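Local coordinates for polyhedrin (Uranotaenia sapphirina cypovirus, PDB 4ZQX), which forms the crystalline matrix of cypovirus occlusion bodies, in which virus particles are embedded and protected, and binds ATP in the crystal, at residues A[38-43]-A[212-217]; A[107-112]-A[179-184]; A[118-123]-A[173-178]. All coordinates share one frame; numbering follows the deposited sequence.

Interaction 1: A[38-43]-A[212-217]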
ATOM      1  N   GLY A  38      24.920   6.814 -14.243  1.00 32.12           N
ATOM      2  CA  GLY A  38      24.153   6.265 -15.365  1.00 31.13           C
ATOM      3  C   GLY A  38      23.262   5.090 -15.023  1.00 31.15           C
ATOM      4  O   GLY A  38      22.553   4.548 -15.884  1.00 32.05           O
ATOM      5  N   GLN A  39      23.308   4.671 -13.766  1.00 31.24           N
ATOM      6  CA  GLN A  39      22.451   3.587 -13.336  1.00 31.91           C
ATOM      7  C   GLN A  39      21.012   4.080 -13.319  1.00 30.52           C
ATOM      8  O   GLN A  39      20.768   5.290 -13.280  1.00 30.46           O
ATOM      9  CB  GLN A  39      22.890   2.994 -11.989  1.00 34.67           C
ATOM     10  CG  GLN A  39      22.858   3.913 -10.830  1.00 39.33           C
ATOM     11  CD  GLN A  39      24.140   4.720 -10.661  1.00 41.19           C
ATOM     12  OE1 GLN A  39      24.503   5.513 -11.507  1.00 38.18           O
ATOM     13  NE2 GLN A  39      24.801   4.534  -9.539  1.00 47.23           N
ATOM     14  N   CYS A  40      20.075   3.132 -13.391  1.00 31.10           N
ATOM     15  CA  CYS A  40      18.651   3.429 -13.496  1.00 33.14           C
ATOM     16  C   CYS A  40      17.856   2.565 -12.549  1.00 32.30           C
ATOM     17  O   CYS A  40      18.194   1.390 -12.311  1.00 32.76           O
ATOM     18  CB  CYS A  40      18.125   3.151 -14.909  1.00 36.27           C
ATOM     19  SG  CYS A  40      18.845   4.152 -16.221  1.00 40.08           S
ATOM     20  N   LYS A  41      16.793   3.156 -12.023  1.00 31.25           N
ATOM     21  CA  LYS A  41      15.799   2.432 -11.247  1.00 31.49           C
ATOM     22  C   LYS A  41      14.462   2.655 -11.933  1.00 30.89           C
ATOM     23  O   LYS A  41      14.124   3.783 -12.264  1.00 32.81           O
ATOM     24  CB  LYS A  41      15.767   2.981  -9.823  1.00 35.32           C
ATOM     25  CG  LYS A  41      15.525   1.974  -8.769  1.00 40.06           C
ATOM     26  CD  LYS A  41      15.872   2.511  -7.378  1.00 39.65           C
ATOM     27  CE  LYS A  41      15.013   1.822  -6.358  1.00 40.77           C
ATOM     28  NZ  LYS A  41      15.335   2.204  -4.974  1.00 41.21           N
ATOM     29  N   SER A  42      13.718   1.586 -12.188  1.00 31.44           N
ATOM     30  CA  SER A  42      12.391   1.729 -12.805  1.00 32.96           C
ATOM     31  C   SER A  42      11.308   1.224 -11.869  1.00 31.17           C
ATOM     32  O   SER A  42      11.517   0.274 -11.129  1.00 29.77           O
ATOM     33  CB  SER A  42      12.291   1.007 -14.144  1.00 36.45           C
ATOM     34  OG  SER A  42      12.429  -0.388 -13.982  1.00 39.23           O
ATOM     35  N   PHE A  43      10.154   1.884 -11.924  1.00 30.78           N
ATOM     36  CA  PHE A  43       9.002   1.573 -11.091  1.00 31.17           C
ATOM     37  C   PHE A  43       7.820   1.432 -12.026  1.00 29.36           C
ATOM     38  O   PHE A  43       7.541   2.351 -12.805  1.00 31.01           O
ATOM     39  CB  PHE A  43       8.702   2.719 -10.113  1.00 30.09           C
ATOM     40  CG  PHE A  43       9.878   3.120  -9.235  1.00 31.17           C
ATOM     41  CD1 PHE A  43      10.837   4.007  -9.702  1.00 34.25           C
ATOM     42  CD2 PHE A  43      10.007   2.629  -7.938  1.00 34.27           C
ATOM     43  CE1 PHE A  43      11.919   4.393  -8.895  1.00 36.19           C
ATOM     44  CE2 PHE A  43      11.086   3.011  -7.124  1.00 35.16           C
ATOM     45  CZ  PHE A  43      12.042   3.891  -7.613  1.00 35.95           C
ATOM     46  N   ASP A 212      22.248  -1.222 -14.146  1.00 30.47           N
ATOM     47  CA  ASP A 212      23.521  -0.511 -14.003  1.00 29.91           C
ATOM     48  C   ASP A 212      23.728   0.556 -15.060  1.00 30.23           C
ATOM     49  O   ASP A 212      24.518   1.476 -14.866  1.00 33.41           O
ATOM     50  CB  ASP A 212      24.708  -1.482 -13.989  1.00 32.18           C
ATOM     51  CG  ASP A 212      24.825  -2.203 -12.679  1.00 39.34           C
ATOM     52  OD1 ASP A 212      25.061  -1.528 -11.679  1.00 42.86           O
ATOM     53  OD2 ASP A 212      24.661  -3.429 -12.630  1.00 44.01           O
ATOM     54  N   ASN A 213      23.004   0.445 -16.168  1.00 30.35           N
ATOM     55  CA  ASN A 213      23.084   1.438 -17.232  1.00 30.34           C
ATOM     56  C   ASN A 213      21.811   1.425 -18.062  1.00 31.05           C
ATOM     57  O   ASN A 213      21.029   0.487 -17.991  1.00 30.83           O
ATOM     58  CB  ASN A 213      24.335   1.229 -18.105  1.00 31.80           C
ATOM     59  CG  ASN A 213      24.402  -0.160 -18.748  1.00 32.43           C
ATOM     60  OD1 ASN A 213      23.492  -0.569 -19.484  1.00 31.63           O
ATOM     61  ND2 ASN A 213      25.499  -0.885 -18.487  1.00 34.75           N
ATOM     62  N   ALA A 214      21.598   2.481 -18.835  1.00 30.59           N
ATOM     63  CA  ALA A 214      20.366   2.613 -19.614  1.00 30.37           C
ATOM     64  C   ALA A 214      20.216   1.533 -20.693  1.00 30.21           C
ATOM     65  O   ALA A 214      19.118   1.062 -20.929  1.00 29.65           O
ATOM     66  CB  ALA A 214      20.258   3.992 -20.233  1.00 33.08           C
ATOM     67  N   PRO A 215      21.317   1.135 -21.353  1.00 31.74           N
ATOM     68  CA  PRO A 215      21.107   0.074 -22.356  1.00 30.91           C
ATOM     69  C   PRO A 215      20.527  -1.240 -21.786  1.00 30.87           C
ATOM     70  O   PRO A 215      19.734  -1.901 -22.477  1.00 30.79           O
ATOM     71  CB  PRO A 215      22.500  -0.122 -22.953  1.00 31.86           C
ATOM     72  CG  PRO A 215      23.140   1.254 -22.823  1.00 31.26           C
ATOM     73  CD  PRO A 215      22.630   1.794 -21.507  1.00 32.34           C
ATOM     74  N   GLU A 216      20.879  -1.598 -20.549  1.00 31.20           N
ATOM     75  CA  GLU A 216      20.240  -2.737 -19.882  1.00 30.23           C
ATOM     76  C   GLU A 216      18.734  -2.516 -19.727  1.00 31.49           C
ATOM     77  O   GLU A 216      17.940  -3.432 -19.937  1.00 33.26           O
ATOM     78  CB  GLU A 216      20.853  -2.990 -18.492  1.00 31.55           C
ATOM     79  CG  GLU A 216      22.249  -3.545 -18.505  1.00 35.27           C
ATOM     80  CD  GLU A 216      22.851  -3.636 -17.107  1.00 38.21           C
ATOM     81  OE1 GLU A 216      22.134  -3.361 -16.119  1.00 39.19           O
ATOM     82  OE2 GLU A 216      24.047  -3.968 -17.004  1.00 42.24           O
ATOM     83  N   LEU A 217      18.342  -1.299 -19.356  1.00 31.64           N
ATOM     84  CA  LEU A 217      16.922  -0.942 -19.242  1.00 30.60           C
ATOM     85  C   LEU A 217      16.214  -1.098 -20.588  1.00 31.16           C
ATOM     86  O   LEU A 217      15.102  -1.633 -20.672  1.00 31.33           O
ATOM     87  CB  LEU A 217      16.787   0.507 -18.758  1.00 31.94           C
ATOM     88  CG  LEU A 217      15.393   1.138 -18.717  1.00 32.82           C
ATOM     89  CD1 LEU A 217      14.578   0.562 -17.575  1.00 34.99           C
ATOM     90  CD2 LEU A 217      15.545   2.653 -18.599  1.00 32.97           C
TER
HETATM   91  O   HOH W   1      23.083   4.989 -18.439  1.00 42.07           O
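Gly-38 O receives the CA-H of Asn-213 in a C-H...O contact, Asn-213 CA to Gly-38 O 3.4 Å, where the beginning of strand 40-47, in the six-stranded antiparallel sheet, meets the Asn-capped N-terminus of helix 214-225. A water also donates to this carbonyl, Gly-38 O, at 2.6 Å and accepts from Ala-214 N, an amide of the first helical turn that has no carbonyl of a preceding turn to bond. Glycine suits its place because, at a phi of 94°, a CB would press on the carbonyl oxygen of the residue before.

Gln-39 CA lies 3.3 Å from Asp-212 O in a second and more bent C-H...O contact. Its CB passes the same oxygen, but the chain bends at chi2 (-87°) and carries the amide away from the helix; the side chain also touches Trp-62. Cys-40 points at the helix instead. Its SG lies beside the backbone N (chi1 -63°), 4.0 Å from the CA of Ala-214, and packs on Leu-217 CD2 as well; a compact, weakly polar thiol suits this buried place between strand and helix, and the small Ala-214 probably lets the helix come close. Lys-41 turns to the opposite side of the strand, where its amine forms a salt bridge with Asp-63. Ser-42 faces the helix again, offering its CB to Leu-217 CD1 at 4.1 Å, while Leu-217 also reaches Phe-211 of the neighbouring strand.

Two side-chain bonds within 212-217 fix the turn leading into the helix. Glu-216 OE1 takes Asp-212 N from above the carboxylate plane, and the N-cap bond runs from Glu-216 N to Asn-213 OD1, 3.0 Å long and nearly in line with the side-chain C=O.

Interaction 2: A[107-112]-A[179-184]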
ATOM      1  N   ARG A 107       1.201   4.787 -21.004  1.00 30.55           N
ATOM      2  CA  ARG A 107       0.713   4.108 -22.197  1.00 30.10           C
ATOM      3  C   ARG A 107      -0.671   3.550 -21.947  1.00 29.39           C
ATOM      4  O   ARG A 107      -0.878   2.809 -20.997  1.00 31.47           O
ATOM      5  CB  ARG A 107       1.660   2.964 -22.615  1.00 30.06           C
ATOM      6  CG  ARG A 107       1.393   2.423 -24.023  1.00 31.24           C
ATOM      7  CD  ARG A 107       2.073   1.061 -24.275  1.00 32.81           C
ATOM      8  NE  ARG A 107       2.066   0.715 -25.696  1.00 34.99           N
ATOM      9  CZ  ARG A 107       1.060   0.120 -26.331  1.00 36.44           C
ATOM     10  NH1 ARG A 107      -0.034  -0.233 -25.673  1.00 35.97           N
ATOM     11  NH2 ARG A 107       1.154  -0.130 -27.630  1.00 36.53           N
ATOM     12  N   GLY A 108      -1.604   3.885 -22.824  1.00 29.16           N
ATOM     13  CA  GLY A 108      -2.946   3.358 -22.725  1.00 31.15           C
ATOM     14  C   GLY A 108      -4.029   4.390 -22.890  1.00 31.10           C
ATOM     15  O   GLY A 108      -3.810   5.465 -23.464  1.00 30.72           O
ATOM     16  N   ASN A 109      -5.217   4.044 -22.385  1.00 29.97           N
ATOM     17  CA  ASN A 109      -6.410   4.855 -22.588  1.00 31.11           C
ATOM     18  C   ASN A 109      -6.531   5.954 -21.531  1.00 30.06           C
ATOM     19  O   ASN A 109      -7.493   6.005 -20.775  1.00 30.51           O
ATOM     20  CB  ASN A 109      -7.645   3.952 -22.613  1.00 33.28           C
ATOM     21  CG  ASN A 109      -8.855   4.632 -23.215  1.00 35.89           C
ATOM     22  OD1 ASN A 109      -8.731   5.584 -23.985  1.00 36.31           O
ATOM     23  ND2 ASN A 109     -10.038   4.140 -22.869  1.00 38.39           N
ATOM     24  N   VAL A 110      -5.539   6.847 -21.522  1.00 28.38           N
ATOM     25  CA  VAL A 110      -5.374   7.878 -20.504  1.00 28.87           C
ATOM     26  C   VAL A 110      -6.159   9.155 -20.788  1.00 29.38           C
ATOM     27  O   VAL A 110      -6.280   9.582 -21.925  1.00 30.05           O
ATOM     28  CB  VAL A 110      -3.876   8.228 -20.370  1.00 29.46           C
ATOM     29  CG1 VAL A 110      -3.634   9.418 -19.403  1.00 31.06           C
ATOM     30  CG2 VAL A 110      -3.079   6.989 -19.963  1.00 31.18           C
ATOM     31  N   ASP A 111      -6.694   9.762 -19.732  1.00 28.82           N
ATOM     32  CA  ASP A 111      -7.290  11.087 -19.841  1.00 29.29           C
ATOM     33  C   ASP A 111      -6.149  12.104 -19.755  1.00 28.27           C
ATOM     34  O   ASP A 111      -5.719  12.497 -18.657  1.00 30.71           O
ATOM     35  CB  ASP A 111      -8.301  11.342 -18.725  1.00 29.42           C
ATOM     36  CG  ASP A 111      -9.040  12.662 -18.905  1.00 31.58           C
ATOM     37  OD1 ASP A 111      -8.590  13.506 -19.720  1.00 32.95           O
ATOM     38  OD2 ASP A 111     -10.076  12.859 -18.238  1.00 32.45           O
ATOM     39  N   TRP A 112      -5.645  12.521 -20.913  1.00 29.11           N
ATOM     40  CA  TRP A 112      -4.496  13.420 -20.950  1.00 29.77           C
ATOM     41  C   TRP A 112      -4.814  14.808 -20.401  1.00 30.93           C
ATOM     42  O   TRP A 112      -3.903  15.547 -20.038  1.00 32.01           O
ATOM     43  CB  TRP A 112      -3.935  13.530 -22.376  1.00 30.50           C
ATOM     44  CG  TRP A 112      -3.633  12.194 -22.971  1.00 31.24           C
ATOM     45  CD1 TRP A 112      -4.326  11.566 -23.958  1.00 32.72           C
ATOM     46  CD2 TRP A 112      -2.569  11.314 -22.603  1.00 31.26           C
ATOM     47  NE1 TRP A 112      -3.763  10.342 -24.228  1.00 32.67           N
ATOM     48  CE2 TRP A 112      -2.679  10.165 -23.413  1.00 31.58           C
ATOM     49  CE3 TRP A 112      -1.530  11.391 -21.673  1.00 32.98           C
ATOM     50  CZ2 TRP A 112      -1.792   9.094 -23.324  1.00 31.53           C
ATOM     51  CZ3 TRP A 112      -0.641  10.314 -21.582  1.00 34.98           C
ATOM     52  CH2 TRP A 112      -0.779   9.186 -22.420  1.00 33.02           C
ATOM     53  N   PRO A 179      -5.941   9.141 -14.546  1.00 30.86           N
ATOM     54  CA  PRO A 179      -7.328   8.684 -14.711  1.00 30.43           C
ATOM     55  C   PRO A 179      -7.613   8.182 -16.121  1.00 30.02           C
ATOM     56  O   PRO A 179      -6.978   8.627 -17.087  1.00 31.04           O
ATOM     57  CB  PRO A 179      -8.160   9.952 -14.430  1.00 32.90           C
ATOM     58  CG  PRO A 179      -7.210  11.051 -14.241  1.00 33.54           C
ATOM     59  CD  PRO A 179      -5.853  10.602 -14.665  1.00 32.05           C
ATOM     60  N   ARG A 180      -8.552   7.247 -16.215  1.00 28.73           N
ATOM     61  CA  ARG A 180      -9.003   6.729 -17.492  1.00 28.78           C
ATOM     62  C   ARG A 180      -9.770   7.767 -18.341  1.00 30.29           C
ATOM     63  O   ARG A 180     -10.584   8.527 -17.826  1.00 31.69           O
ATOM     64  CB  ARG A 180      -9.913   5.525 -17.248  1.00 32.43           C
ATOM     65  CG  ARG A 180     -10.229   4.777 -18.532  1.00 33.62           C
ATOM     66  CD  ARG A 180     -11.064   3.527 -18.305  1.00 36.89           C
ATOM     67  NE  ARG A 180     -11.080   2.707 -19.518  1.00 42.52           N
ATOM     68  CZ  ARG A 180     -10.144   1.803 -19.847  1.00 45.05           C
ATOM     69  NH1 ARG A 180      -9.091   1.542 -19.058  1.00 44.97           N
ATOM     70  NH2 ARG A 180     -10.267   1.145 -20.980  1.00 44.73           N
ATOM     71  N   ASN A 181      -9.509   7.770 -19.644  1.00 30.67           N
ATOM     72  CA  ASN A 181     -10.279   8.550 -20.604  1.00 30.85           C
ATOM     73  C   ASN A 181     -11.768   8.118 -20.647  1.00 30.72           C
ATOM     74  O   ASN A 181     -12.094   6.982 -21.002  1.00 32.49           O
ATOM     75  CB  ASN A 181      -9.591   8.395 -21.973  1.00 32.65           C
ATOM     76  CG  ASN A 181     -10.352   9.059 -23.114  1.00 36.79           C
ATOM     77  OD1 ASN A 181     -11.316   9.771 -22.904  1.00 36.68           O
ATOM     78  ND2 ASN A 181      -9.898   8.823 -24.339  1.00 42.29           N
ATOM     79  N   MET A 182     -12.666   9.037 -20.292  1.00 29.36           N
ATOM     80  CA  MET A 182     -14.113   8.790 -20.375  1.00 30.27           C
ATOM     81  C   MET A 182     -14.774   9.810 -21.305  1.00 31.77           C
ATOM     82  O   MET A 182     -15.981  10.075 -21.207  1.00 33.27           O
ATOM     83  CB  MET A 182     -14.749   8.818 -18.977  1.00 30.08           C
ATOM     84  CG  MET A 182     -14.169   7.779 -18.050  1.00 32.11           C
ATOM     85  SD  MET A 182     -15.075   7.663 -16.488  1.00 32.54           S
ATOM     86  CE  MET A 182     -13.887   6.673 -15.592  1.00 32.93           C
ATOM     87  N   HIS A 183     -13.991  10.347 -22.240  1.00 30.82           N
ATOM     88  CA  HIS A 183     -14.504  11.348 -23.178  1.00 32.18           C
ATOM     89  C   HIS A 183     -15.486  10.768 -24.201  1.00 32.32           C
ATOM     90  O   HIS A 183     -15.995  11.500 -25.045  1.00 33.04           O
ATOM     91  CB  HIS A 183     -13.350  12.067 -23.893  1.00 33.79           C
ATOM     92  CG  HIS A 183     -12.527  12.935 -22.986  1.00 37.27           C
ATOM     93  ND1 HIS A 183     -11.171  13.118 -23.152  1.00 40.96           N
ATOM     94  CD2 HIS A 183     -12.870  13.664 -21.900  1.00 38.75           C
ATOM     95  CE1 HIS A 183     -10.718  13.927 -22.208  1.00 40.96           C
ATOM     96  NE2 HIS A 183     -11.726  14.270 -21.434  1.00 39.06           N
ATOM     97  N   ASN A 184     -15.746   9.464 -24.141  1.00 31.08           N
ATOM     98  CA  ASN A 184     -16.831   8.884 -24.937  1.00 34.16           C
ATOM     99  C   ASN A 184     -18.219   9.177 -24.345  1.00 33.85           C
ATOM    100  O   ASN A 184     -19.236   8.741 -24.882  1.00 35.50           O
ATOM    101  CB  ASN A 184     -16.609   7.375 -25.177  1.00 35.53           C
ATOM    102  CG  ASN A 184     -16.749   6.531 -23.915  1.00 38.13           C
ATOM    103  OD1 ASN A 184     -16.798   7.041 -22.804  1.00 37.18           O
ATOM    104  ND2 ASN A 184     -16.793   5.224 -24.094  1.00 40.74           N
TER
HETATM  105  O   HOH W   2      -6.709   8.573 -24.376  1.00 39.36           O
HETATM  106  O   HOH W   3     -11.398  15.158 -18.720  1.00 32.02           O
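Asp-111 N donates to Pro-179 O over 2.9 Å, nearly straight at 169°. With the bond from Asn-181 N to Asn-109 O, also 2.9 Å long, it forms an isolated beta bridge around Val-110 and Arg-180, clamping the loop after strand 101-107 to the loop after strand 173-179. Asn-109 is the centre of an inverse gamma turn, which probably helps to present its carbonyl to the partner loop. Proline suits position 179 because the bridge uses its carbonyl and needs no N-H there.

Side chains add to the bridge. Asn-109 ND2 lies over one face of the Arg-180 guanidinium, 3.5 Å from Arg-180 NH2, with the two planes almost perpendicular. The extended arginine runs past Asn-109, and its NH1 bonds to the carbonyls of Pro-48 and Ala-25. The side chain of Asn-109 is about 9 Å from that of Arg-158, an ATP-binding residue, so the contact lies near the nucleotide site. Val-110 turns away from the bridge; its CB sits over one face of the Trp-112 ring, toward the rim, and the side chain reaches Met-27 of strand 27-34, an apolar place that a branched hydrocarbon fills well.

Asn-181 OD1 accepts from His-183 N at 2.8 Å, closing an Asx turn, while its ND2 makes a weak bond to a water that donates to Val-110 O. Beyond the turn, the imidazole of His-183 meets Asp-111, whose CG lies anti to the backbone N (chi1 -174°), putting the carboxylate beside the ring. The two planes stand at a steep angle, with Asp-111 OD1 3.3 Å from His-183 CE1. A second water completes the link, donating to Asp-111 OD2 at 2.7 Å and lying 2.9 Å from His-183 NE2.

Interaction 3: A[118-123]-A[173-178]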
ATOM      1  N   ASP A 118       2.962  15.139  -9.690  1.00 28.47           N
ATOM      2  CA  ASP A 118       3.270  16.087  -8.632  1.00 29.37           C
ATOM      3  C   ASP A 118       4.590  15.681  -7.979  1.00 29.10           C
ATOM      4  O   ASP A 118       4.687  14.615  -7.367  1.00 30.58           O
ATOM      5  CB  ASP A 118       2.100  16.067  -7.635  1.00 30.28           C
ATOM      6  CG  ASP A 118       2.213  17.115  -6.530  1.00 32.30           C
ATOM      7  OD1 ASP A 118       3.039  18.054  -6.629  1.00 32.20           O
ATOM      8  OD2 ASP A 118       1.424  16.994  -5.564  1.00 32.45           O
ATOM      9  N   ILE A 119       5.606  16.523  -8.142  1.00 28.88           N
ATOM     10  CA  ILE A 119       6.905  16.337  -7.498  1.00 29.38           C
ATOM     11  C   ILE A 119       6.861  17.053  -6.154  1.00 30.98           C
ATOM     12  O   ILE A 119       6.745  18.295  -6.110  1.00 32.11           O
ATOM     13  CB  ILE A 119       8.029  16.911  -8.344  1.00 32.45           C
ATOM     14  CG1 ILE A 119       7.967  16.355  -9.770  1.00 36.00           C
ATOM     15  CG2 ILE A 119       9.384  16.611  -7.704  1.00 33.89           C
ATOM     16  CD1 ILE A 119       8.040  14.862  -9.867  1.00 38.57           C
ATOM     17  N   ARG A 120       6.934  16.261  -5.078  1.00 30.43           N
ATOM     18  CA  ARG A 120       6.689  16.738  -3.712  1.00 29.37           C
ATOM     19  C   ARG A 120       7.984  16.732  -2.914  1.00 29.32           C
ATOM     20  O   ARG A 120       8.994  16.254  -3.394  1.00 31.01           O
ATOM     21  CB  ARG A 120       5.623  15.876  -3.016  1.00 31.22           C
ATOM     22  CG  ARG A 120       4.295  15.829  -3.789  1.00 30.44           C
ATOM     23  CD  ARG A 120       3.282  14.899  -3.169  1.00 31.19           C
ATOM     24  NE  ARG A 120       2.774  15.369  -1.877  1.00 30.44           N
ATOM     25  CZ  ARG A 120       1.777  16.236  -1.723  1.00 30.36           C
ATOM     26  NH1 ARG A 120       1.165  16.764  -2.783  1.00 32.10           N
ATOM     27  NH2 ARG A 120       1.380  16.577  -0.500  1.00 30.95           N
ATOM     28  N   GLY A 121       7.946  17.281  -1.700  1.00 29.71           N
ATOM     29  CA  GLY A 121       9.137  17.431  -0.887  1.00 30.71           C
ATOM     30  C   GLY A 121       9.649  16.138  -0.294  1.00 31.96           C
ATOM     31  O   GLY A 121       9.042  15.067  -0.444  1.00 31.94           O
ATOM     32  N   PRO A 122      10.789  16.225   0.396  1.00 31.79           N
ATOM     33  CA  PRO A 122      11.493  15.013   0.831  1.00 31.59           C
ATOM     34  C   PRO A 122      10.757  14.212   1.901  1.00 33.60           C
ATOM     35  O   PRO A 122      11.118  13.050   2.137  1.00 35.50           O
ATOM     36  CB  PRO A 122      12.819  15.549   1.381  1.00 33.30           C
ATOM     37  CG  PRO A 122      12.630  17.018   1.557  1.00 35.34           C
ATOM     38  CD  PRO A 122      11.561  17.456   0.630  1.00 32.88           C
ATOM     39  N   THR A 123       9.752  14.807   2.537  1.00 32.59           N
ATOM     40  CA  THR A 123       8.935  14.076   3.510  1.00 33.22           C
ATOM     41  C   THR A 123       7.472  13.987   3.091  1.00 33.64           C
ATOM     42  O   THR A 123       6.617  13.629   3.893  1.00 33.18           O
ATOM     43  CB  THR A 123       9.041  14.660   4.938  1.00 34.19           C
ATOM     44  OG1 THR A 123       8.545  16.001   4.968  1.00 34.48           O
ATOM     45  CG2 THR A 123      10.477  14.634   5.421  1.00 35.96           C
ATOM     46  N   SER A 173       9.812  13.362  -3.414  1.00 31.85           N
ATOM     47  CA  SER A 173       8.867  12.242  -3.438  1.00 30.79           C
ATOM     48  C   SER A 173       7.905  12.479  -4.602  1.00 29.31           C
ATOM     49  O   SER A 173       7.872  13.576  -5.162  1.00 30.19           O
ATOM     50  CB  SER A 173       8.113  12.128  -2.119  1.00 31.79           C
ATOM     51  OG  SER A 173       7.432  13.334  -1.811  1.00 33.34           O
ATOM     52  N   ILE A 174       7.149  11.455  -4.985  1.00 30.15           N
ATOM     53  CA  ILE A 174       6.353  11.519  -6.208  1.00 28.64           C
ATOM     54  C   ILE A 174       4.927  11.063  -5.990  1.00 28.06           C
ATOM     55  O   ILE A 174       4.681  10.041  -5.339  1.00 29.95           O
ATOM     56  CB  ILE A 174       6.954  10.610  -7.313  1.00 32.75           C
ATOM     57  CG1 ILE A 174       8.370  11.052  -7.676  1.00 35.69           C
ATOM     58  CG2 ILE A 174       6.077  10.628  -8.548  1.00 34.71           C
ATOM     59  CD1 ILE A 174       9.048  10.118  -8.682  1.00 38.23           C
ATOM     60  N   ALA A 175       3.989  11.816  -6.550  1.00 29.71           N
ATOM     61  CA  ALA A 175       2.596  11.377  -6.630  1.00 29.50           C
ATOM     62  C   ALA A 175       2.073  11.584  -8.043  1.00 29.77           C
ATOM     63  O   ALA A 175       1.979  12.713  -8.515  1.00 32.28           O
ATOM     64  CB  ALA A 175       1.737  12.135  -5.647  1.00 29.87           C
ATOM     65  N   VAL A 176       1.749  10.478  -8.697  1.00 29.02           N
ATOM     66  CA  VAL A 176       1.227  10.484 -10.052  1.00 29.36           C
ATOM     67  C   VAL A 176      -0.177   9.904 -10.000  1.00 28.96           C
ATOM     68  O   VAL A 176      -0.385   8.822  -9.447  1.00 30.48           O
ATOM     69  CB  VAL A 176       2.106   9.628 -10.990  1.00 31.49           C
ATOM     70  CG1 VAL A 176       1.574   9.653 -12.425  1.00 31.12           C
ATOM     71  CG2 VAL A 176       3.503  10.134 -10.972  1.00 32.43           C
ATOM     72  N   ILE A 177      -1.135  10.641 -10.548  1.00 29.26           N
ATOM     73  CA  ILE A 177      -2.511  10.187 -10.631  1.00 30.09           C
ATOM     74  C   ILE A 177      -2.898  10.159 -12.099  1.00 29.24           C
ATOM     75  O   ILE A 177      -2.840  11.196 -12.752  1.00 29.69           O
ATOM     76  CB  ILE A 177      -3.450  11.147  -9.879  1.00 30.76           C
ATOM     77  CG1 ILE A 177      -3.034  11.230  -8.411  1.00 32.27           C
ATOM     78  CG2 ILE A 177      -4.907  10.659  -9.963  1.00 31.84           C
ATOM     79  CD1 ILE A 177      -3.728  12.311  -7.616  1.00 33.31           C
ATOM     80  N   VAL A 178      -3.284   8.991 -12.610  1.00 29.39           N
ATOM     81  CA  VAL A 178      -3.563   8.808 -14.037  1.00 30.87           C
ATOM     82  C   VAL A 178      -4.968   8.261 -14.237  1.00 30.77           C
ATOM     83  O   VAL A 178      -5.183   7.051 -14.115  1.00 31.76           O
ATOM     84  CB  VAL A 178      -2.590   7.821 -14.683  1.00 32.15           C
ATOM     85  CG1 VAL A 178      -2.825   7.753 -16.179  1.00 33.51           C
ATOM     86  CG2 VAL A 178      -1.170   8.222 -14.395  1.00 32.68           C
TER
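Arg-120 CB lies 3.3 Å from Ser-173 OG, where the end of strand 116-120 pairs with the start of strand 173-179. Further along the arginine, CD lies 4.0 Å from Ala-175 CB, a small residue that leaves room for the chain to pass over it. There the side chain bends (chi3 68°) and leads its charged end away from strand 173-179. NE donates to Gly-124 O. NH1 forms a salt bridge with Asp-118 OD2, 2.8 Å away: the oxygen lies at the guanidinium edge, in its plane, while NH1 comes on the syn side but 28° out of the carboxylate plane. NH1 also bonds to Arg-137 O, and NH2 forms a salt bridge with Asp-136. The nearby carboxylates probably balance the charge of this buried guanidinium and fix its rotation.

The hydroxyl of Ser-173, set between the backbone N and the carbonyl carbon (chi1 57°), donates from OG to Gly-121 O at 2.7 Å just past the end of strand 116-120, adding one bond to the pairing. The face carrying Ser-173 and Ala-175 also meets Pro-205 and Thr-203 of the third subunit. On the other face, Ile-119 CD1 and Ile-174 CG1 touch at 4.4 Å and both side chains pack on Phe-104 of strand 101-107, the apolar place expected for isoleucines.

Paired amide bonds, such as Arg-120 N to Ser-173 O at 2.8 Å, join Asp-118 to Ala-175 and Arg-120 to Ser-173, with Ile-119 and Ile-174 a non-hydrogen-bonded pair between them: the ladder of an antiparallel sheet, here the outer strand 116-120 against the central strand 173-179 of three.

Interactions 2 and 3 share elements: strand 173-179 is paired in interaction 3 and leaves its sheet at interaction 2, where Val-110 CG1 meets Val-178 CG1 at 3.7 Å. Interaction 1 touches neither and belongs to the larger sheet, on the side of the chain's centre opposite interaction 2. Interaction 3 is buried and relies on an antiparallel backbone ladder, with one face turned to the larger sheet and the other to a neighbouring subunit. The other two are only partly buried and use water bridges: at 38-43/212-217 helix and strand meet through C-H...O and apolar contacts, whereas at 107-112/179-184 two loops are joined by a single bridge and polar side chains.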